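Local coordinates for protein glycogen synthase (Cyanobacterium sp. CLg1, PDB 6GNF) that belongs to the starch and bacterial glycogen synthase family and, with two Rossmann-like domains in a GT-B arrangement, holds ADP and a glycan between them, at residues A[27-32]-A[171-176]; A[79-84]-A[139-144]; A[135-140]-A[178-183]. All blocks are in the same frame, centred on the assembly; numbering follows the deposited sequence.

How the contacts relate
Near the N terminus, the chain leaves strand 23-27 through residues 27-32, which meet residues 171-176 after strand 166-170, so contact 1 closes a loop of 138 intervening residues. Contact 2, between strand 72-82 and helix 132-144, lies wholly within that loop. Contact 3 starts on the same helix, sharing Leu139 and Ser140 with contact 2, and ends on helix 177-186 beyond residue 176, so its span crosses that of contact 1. Helix 132-144 thus joins all three: it touches the outermost strand 72-82, packs on helix 177-186, and sends Phe136 against Thr29 and His173 beside the glycan, tying the sheet's rim to the ligand cleft.

Contact 1 of 3, residues A[27-32]-A[171-176]; sequences VSTEVA and DWHTSL. With GLC (alpha-D-glucopyranose), chain D; AC1 (4,6-dideoxy-4-{[(1S,4R,5S,6S)-4,5,6-trihydroxy-3-(hydroxymethyl)cyclohex-2-en-1-yl]amino}-alpha-D-glucopyranose), chain B.
Thr29 lays its methyl over one face of the His173 imidazole where the loops after two neighbouring parallel strands, 23-27 and 166-170, meet in the N-terminal Rossmann-like domain of this GT-B fold. In this CH-pi contact CG2 of Thr29 stands 3.9 Å from the His173 ring centroid, 28° off the normal. With OG1 set between the backbone N and the carbonyl carbon (chi1 47°), Thr29 turns both branches to this face; its hydroxyl hydrogen-bonds to Tyr121 OH. On the opposite face of the imidazole, toward the rim, lies NE1 of Trp172. A second apolar meeting joins Val27 CG1 to Thr174 CG2 at 3.7 Å.

One water links the segments: it accepts from Thr29 N at 3.0 Å and is weakly bonded to His173 ND1 at 3.4 Å.

A further set of polar contacts goes to the glycan. Both O2 and O3 of the AC1 unit donate to Asp171 OD2, the bond from O3 being 2.7 Å long, while the backbone N atoms of His201 and Asn202 hold OD1 and so fix the carboxylate's rotation. Trp172 NE1 donates to O3 of the alpha-D-glucopyranose at 3.3 Å, with an N-H...O angle of 140°; the same N-H bonds weakly to O2. The same O3 stands at the edge of the imidazole, 3.0 Å from His173 CE1.

Contact 2 of 3, residues A[79-84]-A[139-144]; sequences PVNYGQ and LSQAAL
The flat carboxamides of Gln141 and Asn81 are turned 61° from each other and do not stack; it is mainly the oxygen end of the Gln141 amide that meets Asn81. OE1 of Gln141 accepts from the backbone N of Asn81 at 2.9 Å in a nearly straight bond, with an N-H...O angle of 170° and the donor tilted somewhat from the carbonyl plane. Asn81 ND2 lies on the other side of that plane from the backbone N, and its separation of 3.6 Å from Gln141 OE1 leaves the two amides in packing contact. Asn81 CB and Val80 CB crowd round the same oxygen, the latter at 3.7 Å from Gln141 OE1.

Gln141 reaches the strand because its CG stands anti to the carbonyl carbon (chi1 -66°) and the chain then runs out extended. The strand is 72-82, outermost in the mixed sheet of the N-terminal Rossmann-like domain, and the short axes of 79-82 and 139-144 run nearly antiparallel, 8.0 Å apart. Strand 85-96 flanks it, with Val80 joined to Thr87 by a backbone hydrogen bond; from that strand too, Tyr91 OH hydrogen-bonds to Ala142 O.

The apolar part of the contact is small. Val80 CG1, beside its own backbone N, lies against the helix, 4.0 Å from Gln141 CB. The same methyl is 4.4 Å from Ala142 CB. Farther back on the helix, Val80 also meets Met138, whereas Asn81 touches Tyr184 of helix 177-186.

Contact 3 of 3, residues A[135-140]-A[178-183]; sequences RFAMLS and PLYLKE
Tyr180 OH is hydrogen-bonded to the carbonyl oxygen of Leu217, in a loop outside both segments, and on its way there brushes the helix opposite, lying 3.6 Å from Ala137 CB. Tyr180 carries this contact from its side alone, spanning the gap between helices 132-144 and 177-186 of the N-terminal Rossmann-like domain. Its CG is anti to the carbonyl carbon (chi1 -69°), which lets the ring extend to the other helix.

The ring then runs alongside one turn of that helix. At its near end CD2 of Tyr180 is 4.0 Å from Ser140 CB; further out CE2 comes within 3.9 Å of Ala137 O, and both helix atoms sit obliquely to the ring. Ser140 meets the ring through CB; its OG lies toward its own helix, where a bond to Phe136 O (3.4 Å) would be weak at most.

Neighbouring residues hem in the tyrosine. Gln141 and Leu144, farther along helix 132-144, touch Tyr180 too, and the ring of Tyr184 meets it one turn along its own helix with planes about 50° apart.

Between these two segments the contact is therefore made by van der Waals packing of one aromatic ring against a methyl, a methylene and the helix backbone. The buried phenol is satisfied by the Leu217 carbonyl, so a single side chain joins both helices to the loop that carries Leu217.

Contact 1 of 3, residues A[27-32]-A[171-176]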
loop_
_atom_site.group_PDB
_atom_site.type_symbol
_atom_site.label_atom_id
_atom_site.label_comp_id
_atom_site.label_asym_id
_atom_site.label_seq_id
_atom_site.Cartn_x
_atom_site.Cartn_y
_atom_site.Cartn_z
ATOM N N VAL A 27 -3.639 12.575 5.411
ATOM C CA VAL A 27 -2.923 12.210 6.615
ATOM C C VAL A 27 -2.522 10.744 6.492
ATOM O O VAL A 27 -3.343 9.894 6.171
ATOM C CB VAL A 27 -3.795 12.443 7.868
ATOM C CG1 VAL A 27 -2.968 12.302 9.135
ATOM C CG2 VAL A 27 -4.423 13.830 7.819
ATOM N N SER A 28 -1.240 10.457 6.686
ATOM C CA SER A 28 -0.763 9.081 6.629
ATOM C C SER A 28 0.549 8.909 7.354
ATOM O O SER A 28 1.205 9.875 7.710
ATOM C CB SER A 28 -0.604 8.602 5.175
ATOM O OG SER A 28 0.432 9.239 4.496
ATOM N N THR A 29 0.960 7.657 7.487
ATOM C CA THR A 29 2.278 7.330 8.028
ATOM C C THR A 29 3.364 7.356 6.959
ATOM O O THR A 29 4.532 7.361 7.296
ATOM C CB THR A 29 2.269 5.928 8.658
ATOM O OG1 THR A 29 1.630 5.022 7.747
ATOM C CG2 THR A 29 1.484 5.942 9.928
ATOM N N GLU A 30 2.970 7.331 5.683
ATOM C CA GLU A 30 3.920 7.190 4.587
ATOM C C GLU A 30 3.642 8.203 3.493
ATOM O O GLU A 30 2.501 8.347 3.067
ATOM C CB GLU A 30 3.785 5.812 3.948
ATOM C CG GLU A 30 4.403 4.671 4.718
ATOM C CD GLU A 30 4.220 3.329 4.018
ATOM O OE1 GLU A 30 4.250 3.257 2.762
ATOM O OE2 GLU A 30 4.045 2.336 4.754
ATOM N N VAL A 31 4.700 8.841 2.997
ATOM C CA VAL A 31 4.625 9.669 1.788
ATOM C C VAL A 31 5.906 9.462 0.984
ATOM O O VAL A 31 6.974 9.902 1.391
ATOM C CB VAL A 31 4.485 11.181 2.110
ATOM C CG1 VAL A 31 4.375 11.982 0.820
ATOM C CG2 VAL A 31 3.278 11.447 2.991
ATOM N N ALA A 32 5.802 8.777 -0.147
ATOM C CA ALA A 32 6.965 8.566 -0.999
ATOM C C ALA A 32 7.406 9.906 -1.573
ATOM O O ALA A 32 6.582 10.792 -1.771
ATOM C CB ALA A 32 6.638 7.597 -2.132
ATOM N N ASP A 171 -5.742 4.574 5.960
ATOM C CA ASP A 171 -5.552 3.350 6.730
ATOM C C ASP A 171 -5.762 3.504 8.242
ATOM O O ASP A 171 -6.147 4.581 8.735
ATOM C CB ASP A 171 -4.186 2.717 6.423
ATOM C CG ASP A 171 -4.280 1.545 5.427
ATOM O OD1 ASP A 171 -5.364 0.992 5.147
ATOM O OD2 ASP A 171 -3.211 1.207 4.904
ATOM N N TRP A 172 -5.582 2.399 8.964
ATOM C CA TRP A 172 -5.942 2.352 10.372
ATOM C C TRP A 172 -5.168 3.346 11.238
ATOM O O TRP A 172 -5.686 3.797 12.254
ATOM C CB TRP A 172 -5.796 0.934 10.926
ATOM C CG TRP A 172 -4.392 0.470 11.070
ATOM C CD1 TRP A 172 -3.669 -0.243 10.158
ATOM C CD2 TRP A 172 -3.530 0.670 12.196
ATOM N NE1 TRP A 172 -2.404 -0.491 10.642
ATOM C CE2 TRP A 172 -2.297 0.057 11.893
ATOM C CE3 TRP A 172 -3.679 1.309 13.426
ATOM C CZ2 TRP A 172 -1.227 0.058 12.784
ATOM C CZ3 TRP A 172 -2.611 1.315 14.305
ATOM C CH2 TRP A 172 -1.401 0.693 13.980
ATOM N N HIS A 173 -3.946 3.690 10.835
ATOM C CA HIS A 173 -3.065 4.542 11.655
ATOM C C HIS A 173 -3.680 5.896 11.967
ATOM O O HIS A 173 -3.394 6.492 13.009
ATOM C CB HIS A 173 -1.720 4.796 10.968
ATOM C CG HIS A 173 -1.108 3.578 10.354
ATOM N ND1 HIS A 173 -1.271 3.258 9.022
ATOM C CD2 HIS A 173 -0.329 2.606 10.889
ATOM C CE1 HIS A 173 -0.629 2.132 8.767
ATOM N NE2 HIS A 173 -0.051 1.716 9.882
ATOM N N THR A 174 -4.468 6.402 11.025
ATOM C CA THR A 174 -5.073 7.718 11.130
ATOM C C THR A 174 -6.588 7.644 11.333
ATOM O O THR A 174 -7.290 8.655 11.194
ATOM C CB THR A 174 -4.802 8.521 9.850
ATOM O OG1 THR A 174 -5.434 7.864 8.739
ATOM C CG2 THR A 174 -3.305 8.646 9.616
ATOM N N SER A 175 -7.105 6.464 11.667
ATOM C CA SER A 175 -8.552 6.259 11.684
ATOM C C SER A 175 -9.259 6.850 12.907
ATOM O O SER A 175 -10.477 6.841 12.941
ATOM C CB SER A 175 -8.897 4.772 11.524
ATOM O OG SER A 175 -8.381 4.015 12.596
ATOM N N LEU A 176 -8.511 7.334 13.899
ATOM C CA LEU A 176 -9.110 8.054 15.034
ATOM C C LEU A 176 -9.305 9.554 14.762
ATOM O O LEU A 176 -9.973 10.248 15.520
ATOM C CB LEU A 176 -8.267 7.899 16.297
ATOM C CG LEU A 176 -8.045 6.497 16.852
ATOM C CD1 LEU A 176 -7.078 6.594 18.022
ATOM C CD2 LEU A 176 -9.336 5.841 17.288
HETATM C C1 GLC D . 2.459 -3.057 9.563
HETATM C C2 GLC D . 1.464 -1.886 9.568
HETATM C C3 GLC D . 0.680 -1.874 8.258
HETATM C C4 GLC D . 1.645 -1.822 7.076
HETATM C C5 GLC D . 2.568 -3.046 7.143
HETATM C C6 GLC D . 3.544 -3.162 5.962
HETATM O O2 GLC D . 0.540 -1.997 10.656
HETATM O O3 GLC D . -0.230 -0.777 8.203
HETATM O O4 GLC D . 0.865 -1.798 5.875
HETATM O O5 GLC D . 3.287 -3.012 8.387
HETATM O O6 GLC D . 4.448 -2.047 5.894
HETATM C C1 AC1 B . 1.132 -0.688 5.019
HETATM O O2 AC1 B . -1.057 0.161 5.669
HETATM C C2 AC1 B . -0.190 -0.083 4.543
HETATM C C4A AC1 B . -2.514 -1.397 -2.304
HETATM C C3 AC1 B . -0.883 -0.975 3.510
HETATM O O3 AC1 B . -2.000 -0.238 3.001
HETATM C C4 AC1 B . 0.078 -1.390 2.374
HETATM N N4A AC1 B . -0.529 -2.250 1.330
HETATM C C5 AC1 B . 1.288 -2.065 3.038
HETATM O O5 AC1 B . 1.933 -1.133 3.915
HETATM C C6 AC1 B . 2.329 -2.548 2.041
HETATM C C1B AC1 B . -1.705 -1.915 0.524
HETATM C C2B AC1 B . -2.181 -3.040 -0.443
HETATM O O2B AC1 B . -1.491 -4.274 -0.270
HETATM C C3B AC1 B . -2.034 -2.766 -1.922
HETATM O O3B AC1 B . -2.822 -3.707 -2.651
HETATM O O4 AC1 B . -2.126 -1.201 -3.668
HETATM C C5B AC1 B . -1.897 -0.347 -1.416
HETATM C C7B AC1 B . -1.496 -0.597 -0.181
HETATM C C6B AC1 B . -1.780 1.048 -1.943
HETATM O O6B AC1 B . -3.103 1.481 -2.268
HETATM O O HOH W 1 -1.493 6.034 7.060
#

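Contact 2 of 3, residues A[79-84]-A[139-144]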
loop_
_atom_site.group_PDB
_atom_site.type_symbol
_atom_site.label_atom_id
_atom_site.label_comp_id
_atom_site.label_asym_id
_atom_site.label_seq_id
_atom_site.Cartn_x
_atom_site.Cartn_y
_atom_site.Cartn_z
ATOM N N PRO A 79 0.584 21.733 21.366
ATOM C CA PRO A 79 0.422 20.720 22.410
ATOM C C PRO A 79 -0.477 19.562 21.966
ATOM O O PRO A 79 -1.502 19.782 21.327
ATOM C CB PRO A 79 -0.199 21.494 23.582
ATOM C CG PRO A 79 -0.768 22.726 22.989
ATOM C CD PRO A 79 0.053 23.044 21.781
ATOM N N VAL A 80 -0.064 18.340 22.300
ATOM C CA VAL A 80 -0.846 17.140 22.014
ATOM C C VAL A 80 -0.601 16.147 23.136
ATOM O O VAL A 80 0.262 16.371 23.979
ATOM C CB VAL A 80 -0.460 16.484 20.663
ATOM C CG1 VAL A 80 -0.897 17.343 19.483
ATOM C CG2 VAL A 80 1.031 16.209 20.596
ATOM N N ASN A 81 -1.362 15.062 23.127
ATOM C CA ASN A 81 -1.221 14.015 24.126
ATOM C C ASN A 81 -0.414 12.856 23.577
ATOM O O ASN A 81 -0.591 12.459 22.431
ATOM C CB ASN A 81 -2.593 13.524 24.542
ATOM C CG ASN A 81 -3.429 14.623 25.162
ATOM O OD1 ASN A 81 -2.995 15.293 26.105
ATOM N ND2 ASN A 81 -4.642 14.816 24.630
ATOM N N TYR A 82 0.544 12.388 24.368
ATOM C CA TYR A 82 1.235 11.141 24.088
ATOM C C TYR A 82 0.770 10.175 25.157
ATOM O O TYR A 82 1.339 10.125 26.236
ATOM C CB TYR A 82 2.761 11.323 24.118
ATOM C CG TYR A 82 3.519 10.037 23.868
ATOM C CD1 TYR A 82 3.575 9.478 22.599
ATOM C CD2 TYR A 82 4.139 9.363 24.908
ATOM C CE1 TYR A 82 4.248 8.293 22.370
ATOM C CE2 TYR A 82 4.809 8.179 24.693
ATOM C CZ TYR A 82 4.865 7.648 23.429
ATOM O OH TYR A 82 5.547 6.472 23.243
ATOM N N GLY A 83 -0.257 9.395 24.842
ATOM C CA GLY A 83 -0.953 8.634 25.867
ATOM C C GLY A 83 -1.476 9.615 26.901
ATOM O O GLY A 83 -2.085 10.614 26.563
ATOM N N GLN A 84 -1.193 9.359 28.164
ATOM C CA GLN A 84 -1.706 10.211 29.230
ATOM C C GLN A 84 -0.736 11.347 29.569
ATOM O O GLN A 84 -1.040 12.192 30.404
ATOM C CB GLN A 84 -2.032 9.343 30.439
ATOM C CG GLN A 84 -2.762 8.065 30.020
ATOM C CD GLN A 84 -3.585 7.457 31.131
ATOM O OE1 GLN A 84 -3.359 6.313 31.533
ATOM N NE2 GLN A 84 -4.543 8.225 31.646
ATOM N N LEU A 139 -0.301 11.359 16.104
ATOM C CA LEU A 139 -0.301 11.812 14.715
ATOM C C LEU A 139 -1.647 12.406 14.308
ATOM O O LEU A 139 -1.682 13.453 13.669
ATOM C CB LEU A 139 0.062 10.664 13.766
ATOM C CG LEU A 139 -0.056 10.945 12.268
ATOM C CD1 LEU A 139 0.806 12.124 11.858
ATOM C CD2 LEU A 139 0.329 9.708 11.465
ATOM N N SER A 140 -2.742 11.741 14.685
ATOM C CA SER A 140 -4.082 12.205 14.319
ATOM C C SER A 140 -4.401 13.550 14.964
ATOM O O SER A 140 -4.979 14.413 14.329
ATOM C CB SER A 140 -5.131 11.166 14.694
ATOM O OG SER A 140 -4.875 9.976 13.969
ATOM N N GLN A 141 -4.026 13.712 16.227
ATOM C CA GLN A 141 -4.193 14.985 16.926
ATOM C C GLN A 141 -3.359 16.088 16.304
ATOM O O GLN A 141 -3.813 17.221 16.184
ATOM C CB GLN A 141 -3.778 14.860 18.394
ATOM C CG GLN A 141 -4.658 13.948 19.219
ATOM C CD GLN A 141 -4.069 13.680 20.587
ATOM O OE1 GLN A 141 -3.541 14.581 21.244
ATOM N NE2 GLN A 141 -4.142 12.435 21.025
ATOM N N ALA A 142 -2.109 15.777 15.979
ATOM C CA ALA A 142 -1.209 16.782 15.429
ATOM C C ALA A 142 -1.662 17.259 14.054
ATOM O O ALA A 142 -1.459 18.434 13.731
ATOM C CB ALA A 142 0.211 16.241 15.357
ATOM N N ALA A 143 -2.229 16.349 13.268
ATOM C CA ALA A 143 -2.626 16.652 11.894
ATOM C C ALA A 143 -3.800 17.615 11.846
ATOM O O ALA A 143 -3.899 18.442 10.959
ATOM C CB ALA A 143 -2.982 15.372 11.154
ATOM N N LEU A 144 -4.689 17.520 12.827
ATOM C CA LEU A 144 -5.881 18.361 12.846
ATOM C C LEU A 144 -5.537 19.843 12.963
ATOM O O LEU A 144 -6.262 20.677 12.406
ATOM C CB LEU A 144 -6.819 17.943 13.982
ATOM C CG LEU A 144 -7.659 16.688 13.734
ATOM C CD1 LEU A 144 -8.148 16.097 15.037
ATOM C CD2 LEU A 144 -8.833 16.985 12.819
#

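Contact 3 of 3, residues A[135-140]-A[178-183]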
loop_
_atom_site.group_PDB
_atom_site.type_symbol
_atom_site.label_atom_id
_atom_site.label_comp_id
_atom_site.label_asym_id
_atom_site.label_seq_id
_atom_site.Cartn_x
_atom_site.Cartn_y
_atom_site.Cartn_z
ATOM N N ARG A 135 1.802 6.713 19.581
ATOM C CA ARG A 135 2.432 7.348 18.423
ATOM C C ARG A 135 1.438 7.772 17.359
ATOM O O ARG A 135 1.538 8.874 16.818
ATOM C CB ARG A 135 3.464 6.405 17.783
ATOM C CG ARG A 135 4.858 6.507 18.388
ATOM C CD ARG A 135 5.671 5.229 18.231
ATOM N NE ARG A 135 5.571 4.640 16.899
ATOM C CZ ARG A 135 6.429 4.819 15.899
ATOM N NH1 ARG A 135 7.495 5.599 16.033
ATOM N NH2 ARG A 135 6.209 4.203 14.741
ATOM N N PHE A 136 0.479 6.910 17.047
ATOM C CA PHE A 136 -0.443 7.194 15.957
ATOM C C PHE A 136 -1.685 7.967 16.387
ATOM O O PHE A 136 -2.211 8.761 15.612
ATOM C CB PHE A 136 -0.788 5.915 15.192
ATOM C CG PHE A 136 0.405 5.269 14.547
ATOM C CD1 PHE A 136 1.343 6.033 13.862
ATOM C CD2 PHE A 136 0.603 3.897 14.631
ATOM C CE1 PHE A 136 2.449 5.440 13.278
ATOM C CE2 PHE A 136 1.713 3.299 14.040
ATOM C CZ PHE A 136 2.636 4.070 13.370
ATOM N N ALA A 137 -2.123 7.789 17.629
ATOM C CA ALA A 137 -3.098 8.717 18.196
ATOM C C ALA A 137 -2.532 10.148 18.182
ATOM O O ALA A 137 -3.247 11.107 17.886
ATOM C CB ALA A 137 -3.476 8.314 19.609
ATOM N N MET A 138 -1.257 10.291 18.522
ATOM C CA MET A 138 -0.626 11.611 18.513
ATOM C C MET A 138 -0.547 12.205 17.101
ATOM O O MET A 138 -0.671 13.422 16.922
ATOM C CB MET A 138 0.764 11.548 19.138
ATOM C CG MET A 138 1.431 12.920 19.283
ATOM S SD MET A 138 2.950 12.877 20.244
ATOM C CE MET A 138 4.032 12.112 19.041
ATOM N N LEU A 139 -0.301 11.359 16.104
ATOM C CA LEU A 139 -0.301 11.812 14.715
ATOM C C LEU A 139 -1.647 12.406 14.308
ATOM O O LEU A 139 -1.682 13.453 13.669
ATOM C CB LEU A 139 0.062 10.664 13.766
ATOM C CG LEU A 139 -0.056 10.945 12.268
ATOM C CD1 LEU A 139 0.806 12.124 11.858
ATOM C CD2 LEU A 139 0.329 9.708 11.465
ATOM N N SER A 140 -2.742 11.741 14.685
ATOM C CA SER A 140 -4.082 12.205 14.319
ATOM C C SER A 140 -4.401 13.550 14.964
ATOM O O SER A 140 -4.979 14.413 14.329
ATOM C CB SER A 140 -5.131 11.166 14.694
ATOM O OG SER A 140 -4.875 9.976 13.969
ATOM N N PRO A 178 -11.229 11.258 12.781
ATOM C CA PRO A 178 -12.624 11.707 12.801
ATOM C C PRO A 178 -13.207 11.836 14.207
ATOM O O PRO A 178 -14.033 12.717 14.445
ATOM C CB PRO A 178 -13.358 10.621 12.017
ATOM C CG PRO A 178 -12.322 10.027 11.131
ATOM C CD PRO A 178 -11.057 10.063 11.937
ATOM N N LEU A 179 -12.752 11.000 15.133
ATOM C CA LEU A 179 -13.220 11.079 16.511
ATOM C C LEU A 179 -12.661 12.326 17.180
ATOM O O LEU A 179 -13.394 13.050 17.861
ATOM C CB LEU A 179 -12.842 9.829 17.314
ATOM C CG LEU A 179 -13.667 8.572 17.015
ATOM C CD1 LEU A 179 -13.366 8.011 15.638
ATOM C CD2 LEU A 179 -13.422 7.505 18.067
ATOM N N TYR A 180 -11.366 12.577 17.007
ATOM C CA TYR A 180 -10.743 13.769 17.572
ATOM C C TYR A 180 -11.311 15.049 16.957
ATOM O O TYR A 180 -11.511 16.037 17.666
ATOM C CB TYR A 180 -9.227 13.744 17.396
ATOM C CG TYR A 180 -8.532 12.696 18.229
ATOM C CD1 TYR A 180 -8.661 12.683 19.610
ATOM C CD2 TYR A 180 -7.732 11.727 17.641
ATOM C CE1 TYR A 180 -8.020 11.725 20.384
ATOM C CE2 TYR A 180 -7.087 10.764 18.405
ATOM C CZ TYR A 180 -7.235 10.761 19.773
ATOM O OH TYR A 180 -6.595 9.806 20.532
ATOM N N LEU A 181 -11.587 15.020 15.656
ATOM C CA LEU A 181 -12.222 16.151 14.975
ATOM C C LEU A 181 -13.519 16.542 15.674
ATOM O O LEU A 181 -13.777 17.720 15.922
ATOM C CB LEU A 181 -12.527 15.804 13.515
ATOM C CG LEU A 181 -13.289 16.856 12.715
ATOM C CD1 LEU A 181 -12.516 18.165 12.670
ATOM C CD2 LEU A 181 -13.581 16.368 11.311
ATOM N N LYS A 182 -14.357 15.551 15.944
ATOM C CA LYS A 182 -15.621 15.793 16.641
ATOM C C LYS A 182 -15.425 16.254 18.068
ATOM O O LYS A 182 -16.066 17.207 18.511
ATOM C CB LYS A 182 -16.472 14.535 16.656
ATOM C CG LYS A 182 -17.026 14.228 15.296
ATOM C CD LYS A 182 -17.812 12.940 15.285
ATOM C CE LYS A 182 -18.344 12.710 13.888
ATOM N NZ LYS A 182 -19.083 11.437 13.837
ATOM N N GLU A 183 -14.578 15.544 18.802
ATOM C CA GLU A 183 -14.476 15.763 20.236
ATOM C C GLU A 183 -13.716 17.030 20.597
ATOM O O GLU A 183 -14.193 17.800 21.415
ATOM C CB GLU A 183 -13.844 14.549 20.920
ATOM C CG GLU A 183 -13.870 14.599 22.441
ATOM C CD GLU A 183 -15.272 14.745 23.024
ATOM O OE1 GLU A 183 -16.274 14.362 22.365
ATOM O OE2 GLU A 183 -15.378 15.230 24.164
#